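Local coordinates for protein voltage-sensor containing phosphatase (Ciona intestinalis, PDB 3V0D) that probably couples changes in membrane voltage to dephosphorylation of phosphoinositide lipids, through a PTEN-like phosphatase domain joined to a C2 domain, at residues 131-134 with 135-139; 154-157 with 158-162; 178-181 with 182-186; 284-288 with 289-293; 317-320 with 321-325. The protein carries 1 engineered substitution. All coordinates share one frame; numbering follows the deposited sequence. Where two conformers were deposited one is given.

How the contacts relate
Contacts 1, 2 and 3 are single helix segments that pack together in the phosphatase domain, while contacts 4 and 5 belong to the C2 domain. Contact 1 carries the phosphate-binding end of its helix. Its centre lies about 10 Å from those of contacts 2 and 3, with Phe157 CE2 3.3 Å from Gly134 CA and Phe185 CE2 3.3 Å from Ser139 O. Contacts 3 and 4 meet across the domain boundary, where Arg180 NE is 2.8 Å from Trp293 O, a probable hydrogen bond. Contact 5, centred about 26 Å from contact 1, touches contact 4 through Tyr323 OH, 3.4 Å from Phe290 CD2.

Contact 1: residues 131-134 with 135-139; sequences GRTG and TLVSS. With PO4 (phosphate ion), chain C.
Thr135 doubles back on Gly131 and takes its carbonyl oxygen twice. Thr135 N bonds to Gly131 O at 3.1 Å and Thr135 OG1 to the same oxygen at 2.9 Å, from opposite faces of the carbonyl plane. With chi1 at -54°, OG1 stands beside its own backbone N, which puts hydroxyl and amide within range of one acceptor; the hydroxyl also has a weak bond with Glu174. Ser138 repeats the grip one turn on, its OG 2.8 Å from Gly134 O and its amide on the other face, and Ser139 does likewise with Thr135 O. The straightest backbone bond, Val137 N to Thr133 O, is 2.8 Å long. These turns open helix 131-143, which follows the phosphate-binding P-loop of the cysteine-dependent phosphatases; Arg132 is the arginine that closes the P-loop signature. A phosphate ion, probably from the crystallisation liquor, marks the pocket and is gripped by amide and guanidinium together. Arg132 N gives a hydrogen bond to phosphate O4 at 2.8 Å, while the side chain bends at chi3 and presents one guanidinium edge to the ion, whose phosphorus lies in its plane. NH2 donates to phosphate O2 at 2.7 Å, and NE adds two weak bonds. Glu75 and the carbonyl of Ile92 hold NH1, fixing the group's rotation. Amides of the loop and the engineered Ser126 complete the phosphate site. Apolar contact is slighter: Thr133 CG2 and Val137 CG2 run side by side, 3.9 Å apart, whereas Thr133 OG1 turns to Ser126 OG.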
# COMPACT_ATOMS: atom_id res chain seq x y z
N GLY A 131 -7.14 -3.30 2.47
CA GLY A 131 -5.88 -3.08 1.78
C GLY A 131 -4.66 -3.02 2.68
O GLY A 131 -3.66 -3.72 2.44
N ARG A 132 -4.67 -2.15 3.69
CA ARG A 132 -3.49 -2.05 4.55
C ARG A 132 -3.30 -3.33 5.34
O ARG A 132 -2.19 -3.86 5.46
CB ARG A 132 -3.63 -0.85 5.50
CG ARG A 132 -3.49 0.49 4.77
CD ARG A 132 -3.81 1.64 5.70
NE ARG A 132 -5.24 1.76 5.94
CZ ARG A 132 -5.79 2.76 6.61
NH1 ARG A 132 -5.01 3.68 7.18
NH2 ARG A 132 -7.12 2.83 6.73
N THR A 133 -4.40 -3.84 5.89
CA THR A 133 -4.38 -5.11 6.62
C THR A 133 -3.80 -6.22 5.75
O THR A 133 -2.95 -7.01 6.20
CB THR A 133 -5.78 -5.41 7.15
OG1 THR A 133 -6.08 -4.51 8.20
CG2 THR A 133 -5.88 -6.81 7.72
N GLY A 134 -4.25 -6.32 4.50
CA GLY A 134 -3.77 -7.37 3.63
C GLY A 134 -2.28 -7.26 3.34
O GLY A 134 -1.61 -8.27 3.15
N THR A 135 -1.75 -6.04 3.28
CA THR A 135 -0.33 -5.86 3.02
C THR A 135 0.48 -6.52 4.15
O THR A 135 1.46 -7.25 3.89
CB THR A 135 0.03 -4.35 2.96
OG1 THR A 135 -0.81 -3.68 2.02
CG2 THR A 135 1.46 -4.12 2.58
N LEU A 136 0.10 -6.26 5.40
CA LEU A 136 0.85 -6.81 6.52
C LEU A 136 0.52 -8.28 6.79
O LEU A 136 1.43 -9.03 7.14
CB LEU A 136 0.70 -5.94 7.78
CG LEU A 136 1.71 -4.77 7.86
CD1 LEU A 136 1.54 -3.78 6.70
CD2 LEU A 136 1.65 -4.09 9.20
N VAL A 137 -0.74 -8.67 6.65
CA VAL A 137 -1.07 -10.07 6.84
C VAL A 137 -0.33 -10.93 5.81
O VAL A 137 0.23 -11.98 6.14
CB VAL A 137 -2.60 -10.34 6.76
CG1 VAL A 137 -2.88 -11.83 6.68
CG2 VAL A 137 -3.32 -9.74 7.94
N SER A 138 -0.33 -10.50 4.54
CA SER A 138 0.33 -11.29 3.51
C SER A 138 1.83 -11.36 3.75
O SER A 138 2.44 -12.40 3.56
CB SER A 138 0.03 -10.71 2.12
OG SER A 138 -1.36 -10.74 1.84
N SER A 139 2.42 -10.24 4.18
CA SER A 139 3.85 -10.26 4.50
C SER A 139 4.11 -11.23 5.66
O SER A 139 5.10 -11.98 5.62
CB SER A 139 4.32 -8.84 4.86
OG SER A 139 4.23 -7.97 3.74
P PO4 C . -8.24 -0.42 4.82
O1 PO4 C . -8.31 0.38 3.50
O2 PO4 C . -8.40 0.56 5.96
O3 PO4 C . -9.37 -1.41 4.80
O4 PO4 C . -6.94 -1.10 4.89

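Contact 2: residues 154-157 with 158-162; sequences LEYF and GSRRT
Phe157 and Arg161 pack side by side, i to i+4, at the C-terminal end of helix 150-161 in the tensin-type phosphatase domain, the tight half of this contact. Arg161 CB sits over one face of the Phe157 ring in a CH-pi contact, 4.0 Å from the centroid, and Arg161 CG comes within 3.6 Å of Phe157 CZ at the rim. A bend at chi2 (68°) then carries the guanidinium away to Asp26 and Thr28, and the ring covers the aliphatic root of an arginine whose NE and NH2 bond to the P-loop carbonyls of Gly129 and Gly128. The outer half, Tyr156 with Arg160, is looser: the arginine is exposed and the tyrosine partly so. Tyr156 lays one face under Arg160 CG, 3.9 Å from the ring centroid, and its CE1 approaches the middle of the Arg160 guanidinium; ring and guanidinium planes stand 46° apart. Arg160 has two deposited conformers, which makes the placing of its tip doubtful, whereas Tyr156 OH is anchored on Val30 O. Beneath them Tyr156 O accepts Arg160 N at 3.0 Å and also Ser159 OG at 2.8 Å, the hydroxyl at a C=O...OG angle of only 118°.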
# COMPACT_ATOMS: atom_id res chain seq x y z
N LEU A 154 -1.02 -13.09 -1.03
CA LEU A 154 -2.04 -12.07 -1.31
C LEU A 154 -3.36 -12.72 -1.69
O LEU A 154 -4.41 -12.32 -1.23
CB LEU A 154 -1.56 -11.16 -2.44
CG LEU A 154 -0.51 -10.15 -1.99
CD1 LEU A 154 0.28 -9.64 -3.18
CD2 LEU A 154 -1.21 -8.99 -1.27
N GLU A 155 -3.31 -13.72 -2.57
CA GLU A 155 -4.53 -14.38 -3.00
C GLU A 155 -5.17 -15.12 -1.85
O GLU A 155 -6.39 -15.14 -1.75
CB GLU A 155 -4.24 -15.31 -4.16
CG GLU A 155 -4.00 -14.55 -5.43
CD GLU A 155 -4.02 -15.37 -6.68
OE1 GLU A 155 -3.77 -14.77 -7.74
OE2 GLU A 155 -4.29 -16.58 -6.62
N TYR A 156 -4.37 -15.70 -0.95
CA TYR A 156 -4.93 -16.37 0.22
C TYR A 156 -5.64 -15.36 1.12
O TYR A 156 -6.79 -15.58 1.56
CB TYR A 156 -3.85 -17.14 0.98
CG TYR A 156 -4.41 -17.81 2.20
CD1 TYR A 156 -5.17 -18.98 2.07
CD2 TYR A 156 -4.18 -17.32 3.48
CE1 TYR A 156 -5.72 -19.60 3.18
CE2 TYR A 156 -4.72 -17.94 4.59
CZ TYR A 156 -5.49 -19.07 4.44
OH TYR A 156 -6.03 -19.71 5.54
N PHE A 157 -4.99 -14.23 1.41
CA PHE A 157 -5.65 -13.19 2.18
C PHE A 157 -6.95 -12.78 1.52
O PHE A 157 -8.00 -12.69 2.17
CB PHE A 157 -4.72 -11.96 2.34
CG PHE A 157 -5.43 -10.82 3.00
CD1 PHE A 157 -5.63 -10.80 4.38
CD2 PHE A 157 -5.94 -9.77 2.24
CE1 PHE A 157 -6.33 -9.75 4.98
CE2 PHE A 157 -6.64 -8.71 2.84
CZ PHE A 157 -6.83 -8.71 4.21
N GLY A 158 -6.89 -12.55 0.21
CA GLY A 158 -8.10 -12.14 -0.51
C GLY A 158 -9.19 -13.20 -0.41
O GLY A 158 -10.35 -12.86 -0.20
N SER A 159 -8.82 -14.48 -0.51
CA SER A 159 -9.79 -15.57 -0.45
C SER A 159 -10.46 -15.68 0.91
O SER A 159 -11.59 -16.15 1.02
CB SER A 159 -9.14 -16.91 -0.81
OG SER A 159 -8.37 -17.50 0.24
N ARG A 160 -9.75 -15.26 1.96
CA ARG A 160 -10.29 -15.37 3.33
C ARG A 160 -11.06 -14.14 3.76
O ARG A 160 -12.00 -14.25 4.53
CB ARG A 160 -9.18 -15.72 4.33
CG ARG A 160 -8.56 -17.09 4.07
CD ARG A 160 -9.59 -18.03 3.45
NE ARG A 160 -9.27 -19.43 3.66
CZ ARG A 160 -9.04 -20.31 2.70
NH1 ARG A 160 -9.06 -19.96 1.41
NH2 ARG A 160 -8.80 -21.56 3.06
N ARG A 161 -10.65 -12.96 3.28
CA ARG A 161 -11.14 -11.69 3.78
C ARG A 161 -12.11 -10.98 2.84
O ARG A 161 -12.82 -10.07 3.27
CB ARG A 161 -9.93 -10.80 4.15
CG ARG A 161 -10.26 -9.48 4.82
CD ARG A 161 -10.84 -9.68 6.23
NE ARG A 161 -11.13 -8.37 6.78
CZ ARG A 161 -12.14 -8.08 7.59
NH1 ARG A 161 -12.91 -9.04 8.10
NH2 ARG A 161 -12.33 -6.82 7.95
N THR A 162 -12.17 -11.40 1.58
CA THR A 162 -13.00 -10.71 0.57
C THR A 162 -13.75 -11.72 -0.28
O THR A 162 -13.64 -12.93 -0.07
CB THR A 162 -12.15 -9.80 -0.37
OG1 THR A 162 -11.49 -10.59 -1.36
CG2 THR A 162 -11.13 -8.97 0.42

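Contact 3: residues 178-181 with 182-186; sequences QIRY and VGYFE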
# COMPACT_ATOMS: atom_id res chain seq x y z
N GLN A 178 0.51 -1.52 -2.73
CA GLN A 178 0.40 -2.52 -1.67
C GLN A 178 0.88 -3.89 -2.17
O GLN A 178 1.68 -4.57 -1.50
CB GLN A 178 -1.02 -2.56 -1.12
CG GLN A 178 -1.33 -1.33 -0.28
CD GLN A 178 -2.79 -1.15 0.06
OE1 GLN A 178 -3.68 -1.82 -0.48
NE2 GLN A 178 -3.05 -0.21 0.98
N ILE A 179 0.46 -4.28 -3.37
CA ILE A 179 0.97 -5.51 -3.98
C ILE A 179 2.48 -5.44 -4.14
O ILE A 179 3.21 -6.41 -3.81
CB ILE A 179 0.26 -5.76 -5.33
CG1 ILE A 179 -1.20 -6.12 -5.08
CG2 ILE A 179 0.96 -6.85 -6.15
CD1 ILE A 179 -2.06 -6.10 -6.36
N ARG A 180 2.99 -4.32 -4.66
CA ARG A 180 4.41 -4.16 -4.87
C ARG A 180 5.19 -4.31 -3.55
O ARG A 180 6.27 -4.90 -3.54
CB ARG A 180 4.67 -2.81 -5.52
CG ARG A 180 6.13 -2.49 -5.72
CD ARG A 180 6.34 -1.36 -6.74
NE ARG A 180 5.36 -0.28 -6.69
CZ ARG A 180 4.30 -0.13 -7.50
NH1 ARG A 180 3.52 0.90 -7.30
NH2 ARG A 180 4.02 -0.96 -8.51
N TYR A 181 4.66 -3.76 -2.46
CA TYR A 181 5.38 -3.78 -1.19
C TYR A 181 5.42 -5.18 -0.58
O TYR A 181 6.43 -5.54 0.04
CB TYR A 181 4.84 -2.69 -0.24
CG TYR A 181 5.58 -1.39 -0.46
CD1 TYR A 181 5.60 -0.76 -1.72
CD2 TYR A 181 6.36 -0.84 0.55
CE1 TYR A 181 6.34 0.35 -1.95
CE2 TYR A 181 7.15 0.30 0.31
CZ TYR A 181 7.14 0.87 -0.95
OH TYR A 181 7.94 1.96 -1.24
N VAL A 182 4.37 -5.99 -0.76
CA VAL A 182 4.47 -7.39 -0.35
C VAL A 182 5.56 -8.07 -1.19
O VAL A 182 6.34 -8.89 -0.68
CB VAL A 182 3.12 -8.13 -0.43
CG1 VAL A 182 3.26 -9.56 0.07
CG2 VAL A 182 2.05 -7.39 0.38
N GLY A 183 5.64 -7.74 -2.48
CA GLY A 183 6.70 -8.27 -3.34
C GLY A 183 8.07 -7.84 -2.88
O GLY A 183 9.02 -8.63 -2.91
N TYR A 184 8.21 -6.58 -2.45
CA TYR A 184 9.46 -6.13 -1.87
C TYR A 184 9.84 -6.97 -0.65
O TYR A 184 11.02 -7.33 -0.49
CB TYR A 184 9.36 -4.68 -1.45
CG TYR A 184 9.40 -3.61 -2.53
CD1 TYR A 184 9.08 -2.30 -2.20
CD2 TYR A 184 9.80 -3.87 -3.85
CE1 TYR A 184 9.20 -1.27 -3.11
CE2 TYR A 184 9.92 -2.83 -4.78
CZ TYR A 184 9.65 -1.52 -4.39
OH TYR A 184 9.79 -0.46 -5.26
N PHE A 185 8.87 -7.27 0.22
CA PHE A 185 9.17 -8.10 1.37
C PHE A 185 9.65 -9.50 0.94
O PHE A 185 10.61 -10.02 1.49
CB PHE A 185 7.98 -8.18 2.33
CG PHE A 185 8.32 -8.99 3.54
CD1 PHE A 185 9.27 -8.54 4.45
CD2 PHE A 185 7.77 -10.26 3.73
CE1 PHE A 185 9.69 -9.35 5.51
CE2 PHE A 185 8.15 -11.04 4.81
CZ PHE A 185 9.09 -10.59 5.70
N GLU A 186 8.99 -10.09 -0.04
CA GLU A 186 9.44 -11.37 -0.57
C GLU A 186 10.89 -11.29 -1.02
O GLU A 186 11.70 -12.19 -0.73
CB GLU A 186 8.53 -11.80 -1.71
CG GLU A 186 8.95 -13.13 -2.36
CD GLU A 186 8.19 -13.50 -3.63
OE1 GLU A 186 7.13 -12.94 -3.91
OE2 GLU A 186 8.67 -14.40 -4.36
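Arg180 and Tyr184 converge because their first torsions differ: Arg180 holds CG opposite its backbone N (chi1 177°), while Tyr184 holds CG beside its own N (chi1 -76°) and lays its ring back over the preceding turn. The two side chains then run alongside each other, pointing the same way, and Arg180 CG makes a CH-pi contact over one face of the Tyr184 ring, 4.0 Å from its centroid. Arg180 CD continues along the ring to within 3.9 Å of Tyr184 OH. Two conformers of Arg180 were deposited, so the finer placing of its tip is less certain. Tyr184 also meets Tyr181, three residues back. The pair is edge-to-face, with centroids 4.8 Å apart and planes at 56°: the Tyr184 edge is turned to the Tyr181 face, its CD1 standing over the ring centre and its CE1 3.5 Å from Tyr181 CE1. Ordinary helical bonds carry the backbone, among them Tyr184 N to Arg180 O at 2.8 Å and Phe185 N to Tyr181 O at 3.0 Å. On another side of helix 176-191, Val182 and Phe185 pack against helices of the phosphatase core, and Gln178 touches Arg132. These three side chains turn largely to the C2 domain: Tyr181 OH bonds with Asp269, Tyr184 OH with the amide of Asn295 and, in the conformer described, Arg180 NE with Trp293 O and NH2 with Glu310 O. Carbon surfaces thus pack within the helix while hydroxyls and guanidinium tie the phosphatase to C2.

Contact 4: residues 284-288 with 289-293; sequences GYDNC and PFYFW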
# COMPACT_ATOMS: atom_id res chain seq x y z
N GLY A 284 -9.01 9.23 -8.09
CA GLY A 284 -9.26 7.97 -7.39
C GLY A 284 -8.92 8.12 -5.93
O GLY A 284 -9.28 9.12 -5.30
N TYR A 285 -8.19 7.17 -5.39
CA TYR A 285 -7.63 7.32 -4.05
C TYR A 285 -6.59 8.42 -4.06
O TYR A 285 -6.05 8.82 -5.10
CB TYR A 285 -6.93 6.02 -3.65
CG TYR A 285 -7.76 4.77 -3.60
CD1 TYR A 285 -9.06 4.79 -3.10
CD2 TYR A 285 -7.21 3.57 -3.99
CE1 TYR A 285 -9.81 3.59 -3.00
CE2 TYR A 285 -7.90 2.39 -3.89
CZ TYR A 285 -9.21 2.41 -3.41
OH TYR A 285 -9.90 1.22 -3.30
N ASP A 286 -6.27 8.89 -2.86
CA ASP A 286 -5.18 9.84 -2.66
C ASP A 286 -5.43 11.19 -3.32
O ASP A 286 -4.49 11.96 -3.57
CB ASP A 286 -3.82 9.25 -3.07
CG ASP A 286 -2.70 9.72 -2.16
OD1 ASP A 286 -2.66 9.28 -0.98
OD2 ASP A 286 -1.86 10.49 -2.64
N ASN A 287 -6.70 11.50 -3.56
CA ASN A 287 -7.09 12.79 -4.11
C ASN A 287 -6.34 13.17 -5.37
O ASN A 287 -6.05 14.34 -5.60
CB ASN A 287 -6.95 13.88 -3.03
CG ASN A 287 -7.72 15.13 -3.39
OD1 ASN A 287 -8.79 15.07 -4.00
ND2 ASN A 287 -7.17 16.27 -3.02
N CYS A 288 -6.09 12.20 -6.22
CA CYS A 288 -5.45 12.49 -7.51
C CYS A 288 -5.80 11.44 -8.54
O CYS A 288 -6.24 10.33 -8.19
CB CYS A 288 -3.92 12.67 -7.36
SG CYS A 288 -3.04 11.16 -6.91
N PRO A 289 -5.59 11.74 -9.83
CA PRO A 289 -5.83 10.72 -10.86
C PRO A 289 -4.99 9.47 -10.71
O PRO A 289 -5.55 8.39 -10.80
CB PRO A 289 -5.54 11.47 -12.16
CG PRO A 289 -5.93 12.90 -11.84
CD PRO A 289 -5.43 13.09 -10.42
N PHE A 290 -3.67 9.56 -10.49
CA PHE A 290 -2.87 8.35 -10.36
C PHE A 290 -1.59 8.63 -9.59
O PHE A 290 -1.11 9.76 -9.59
CB PHE A 290 -2.59 7.68 -11.73
CG PHE A 290 -1.93 8.57 -12.77
CD1 PHE A 290 -0.56 8.54 -12.97
CD2 PHE A 290 -2.71 9.36 -13.62
CE1 PHE A 290 0.05 9.33 -13.96
CE2 PHE A 290 -2.11 10.16 -14.58
CZ PHE A 290 -0.75 10.13 -14.76
N TYR A 291 -1.09 7.60 -8.91
CA TYR A 291 0.07 7.76 -8.02
C TYR A 291 0.73 6.41 -7.85
O TYR A 291 0.15 5.38 -8.23
CB TYR A 291 -0.33 8.38 -6.67
CG TYR A 291 -1.25 7.53 -5.81
CD1 TYR A 291 -0.76 6.88 -4.66
CD2 TYR A 291 -2.61 7.34 -6.13
CE1 TYR A 291 -1.57 6.11 -3.87
CE2 TYR A 291 -3.43 6.56 -5.34
CZ TYR A 291 -2.90 5.92 -4.22
OH TYR A 291 -3.76 5.15 -3.48
N PHE A 292 1.91 6.38 -7.23
CA PHE A 292 2.55 5.11 -6.90
C PHE A 292 3.66 5.34 -5.89
O PHE A 292 4.20 6.44 -5.78
CB PHE A 292 3.08 4.38 -8.16
CG PHE A 292 4.04 5.17 -8.97
CD1 PHE A 292 5.40 5.20 -8.66
CD2 PHE A 292 3.58 5.85 -10.10
CE1 PHE A 292 6.29 5.91 -9.46
CE2 PHE A 292 4.47 6.55 -10.91
CZ PHE A 292 5.80 6.60 -10.58
N TRP A 293 4.07 4.24 -5.25
CA TRP A 293 5.24 4.18 -4.38
C TRP A 293 6.31 3.29 -4.96
O TRP A 293 6.01 2.25 -5.57
CB TRP A 293 4.87 3.60 -3.03
CG TRP A 293 3.98 4.43 -2.18
CD1 TRP A 293 2.62 4.58 -2.25
CD2 TRP A 293 4.38 5.16 -1.02
NE1 TRP A 293 2.15 5.35 -1.21
CE2 TRP A 293 3.23 5.71 -0.44
CE3 TRP A 293 5.63 5.37 -0.41
CZ2 TRP A 293 3.27 6.46 0.73
CZ3 TRP A 293 5.67 6.11 0.75
CH2 TRP A 293 4.49 6.64 1.31
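Asp286 lies over the flat side of Tyr291, an acidic side chain stacked on an aromatic ring. Its CB stands 3.6 Å from the ring centroid and 15° off the normal, a CH-pi contact, and its carboxylate plane is inclined by only 23° to the ring. The setting is the loop that leads into strand 290-295, an outermost strand of the four-stranded antiparallel sheet in the C2 domain. Asp286 and Asn287 both take left-handed helical backbone angles, and the loop closes with Gly284 N bonded to Cys288 O at 3.0 Å. Salt bridges to Arg273 and Lys271, with a hydrogen bond from Asn96, hold the carboxylate; this cationic surround would be expected to keep it ionised and to offset its charge beside the ring electrons. Tyr291 adopts the crowded position at chi1 (65°), with CG between its backbone N and carbonyl carbon, a torsion that swings the ring off the strand and under Asp286 CB. Its hydroxyl end passes Tyr285, OH lying 3.3 Å from Tyr285 CB, and bonds to His95 O of the phosphatase domain. The ring is therefore clasped between its own loop and the partner domain. Nearer the strand backbone, Cys288 SG comes at the ring obliquely, 4.9 Å from the centroid in a sulfur-aromatic contact, and is 3.9 Å from Tyr291 CB.

Contact 5: residues 317-320 with 321-325; sequences KKTW and KIYRD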
# COMPACT_ATOMS: atom_id res chain seq x y z
N LYS A 317 -10.22 -1.64 -13.03
CA LYS A 317 -10.72 -1.82 -14.38
C LYS A 317 -11.78 -0.78 -14.77
O LYS A 317 -11.97 -0.51 -15.97
CB LYS A 317 -11.22 -3.25 -14.58
CG LYS A 317 -12.43 -3.62 -13.77
CD LYS A 317 -12.99 -4.96 -14.24
CE LYS A 317 -14.38 -5.25 -13.67
NZ LYS A 317 -14.99 -6.49 -14.24
N LYS A 318 -12.47 -0.20 -13.80
CA LYS A 318 -13.44 0.85 -14.10
C LYS A 318 -12.82 2.04 -14.84
O LYS A 318 -13.54 2.79 -15.51
CB LYS A 318 -14.17 1.33 -12.85
CG LYS A 318 -13.30 2.08 -11.86
CD LYS A 318 -14.12 2.67 -10.73
CE LYS A 318 -13.28 3.57 -9.86
NZ LYS A 318 -14.09 4.13 -8.74
N THR A 319 -11.50 2.21 -14.72
CA THR A 319 -10.82 3.33 -15.36
C THR A 319 -10.23 3.03 -16.72
O THR A 319 -9.61 3.90 -17.33
CB THR A 319 -9.63 3.83 -14.48
OG1 THR A 319 -8.55 2.87 -14.53
CG2 THR A 319 -10.05 4.06 -13.03
N TRP A 320 -10.46 1.83 -17.24
CA TRP A 320 -9.71 1.38 -18.41
C TRP A 320 -10.15 1.98 -19.76
O TRP A 320 -9.47 1.75 -20.75
CB TRP A 320 -9.66 -0.15 -18.46
CG TRP A 320 -8.77 -0.76 -17.35
CD1 TRP A 320 -8.09 -0.08 -16.35
CD2 TRP A 320 -8.52 -2.15 -17.13
NE1 TRP A 320 -7.41 -0.97 -15.56
CE2 TRP A 320 -7.67 -2.25 -16.00
CE3 TRP A 320 -8.96 -3.34 -17.76
CZ2 TRP A 320 -7.23 -3.49 -15.50
CZ3 TRP A 320 -8.50 -4.55 -17.28
CH2 TRP A 320 -7.66 -4.63 -16.16
N LYS A 321 -11.23 2.75 -19.78
CA LYS A 321 -11.50 3.55 -20.99
C LYS A 321 -10.59 4.75 -21.10
O LYS A 321 -10.36 5.27 -22.20
CB LYS A 321 -12.96 4.02 -21.05
CG LYS A 321 -13.97 2.90 -21.19
CD LYS A 321 -15.33 3.41 -21.70
CE LYS A 321 -16.01 4.38 -20.73
NZ LYS A 321 -16.30 3.78 -19.39
N ILE A 322 -10.10 5.21 -19.95
CA ILE A 322 -9.18 6.34 -19.88
C ILE A 322 -7.73 5.84 -19.94
O ILE A 322 -6.94 6.33 -20.75
CB ILE A 322 -9.43 7.21 -18.63
CG1 ILE A 322 -10.80 7.91 -18.77
CG2 ILE A 322 -8.32 8.25 -18.46
CD1 ILE A 322 -11.12 8.87 -17.63
N TYR A 323 -7.39 4.90 -19.06
CA TYR A 323 -6.04 4.34 -19.05
C TYR A 323 -6.09 3.07 -19.88
O TYR A 323 -6.59 2.06 -19.41
CB TYR A 323 -5.56 4.06 -17.61
CG TYR A 323 -5.66 5.27 -16.72
CD1 TYR A 323 -6.67 5.36 -15.77
CD2 TYR A 323 -4.79 6.36 -16.86
CE1 TYR A 323 -6.79 6.49 -14.96
CE2 TYR A 323 -4.89 7.49 -16.05
CZ TYR A 323 -5.91 7.55 -15.13
OH TYR A 323 -6.01 8.68 -14.36
N ARG A 324 -5.60 3.16 -21.10
CA ARG A 324 -5.63 2.05 -22.04
C ARG A 324 -4.52 1.05 -21.73
O ARG A 324 -3.69 1.27 -20.84
CB ARG A 324 -5.57 2.59 -23.47
CG ARG A 324 -6.83 3.37 -23.84
CD ARG A 324 -6.70 4.08 -25.19
NE ARG A 324 -5.88 5.29 -25.08
CZ ARG A 324 -4.72 5.50 -25.70
NH1 ARG A 324 -4.20 4.59 -26.52
NH2 ARG A 324 -4.11 6.67 -25.54
N ASP A 325 -4.54 -0.09 -22.42
CA ASP A 325 -3.68 -1.20 -21.97
C ASP A 325 -2.18 -0.91 -22.07
O ASP A 325 -1.39 -1.53 -21.36
CB ASP A 325 -4.06 -2.56 -22.57
CG ASP A 325 -3.97 -2.58 -24.07
OD1 ASP A 325 -3.30 -1.74 -24.69
OD2 ASP A 325 -4.56 -3.51 -24.65
O HOH W 1 -12.99 4.08 -17.79
O HOH W 2 -15.55 1.85 -17.23
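Tyr323 turns a ring edge to Thr319, whose CB lies in the ring plane and whose OG1 is 3.4 Å from Tyr323 CD1; over one face of the same ring sits Ile322 CG2. Trp320, the other flat group, has Lys317 CA 3.4 Å above the centre of one face, and Tyr323 O approaches it obliquely. Arg308 adds a cation-pi contact to the indole and also bonds to Tyr323 O. Thr319 OG1 stands between backbone N and carbonyl carbon (chi1 73°), which lets it bond to Lys316 O while OG1 and CB both border the tyrosine edge. The backbone winds through a short 3-10 segment into a turn in which Thr319 O accepts two amides, Tyr323 N at 3.0 Å in a nearly straight bond (170°) and Ile322 N, also at 3.0 Å. On the solvent side one water links Lys318 O, at 2.7 Å, to Lys321 N, and a second bonds to the same carbonyl and, weakly, to Lys321 NZ. The turn lies in the loop between C2 strands 303-307 and 328-335, with Tyr323 pressed inward on Leu281 and Phe327, and Arg324 salt-bridged to Asp254 just before strand 255-260.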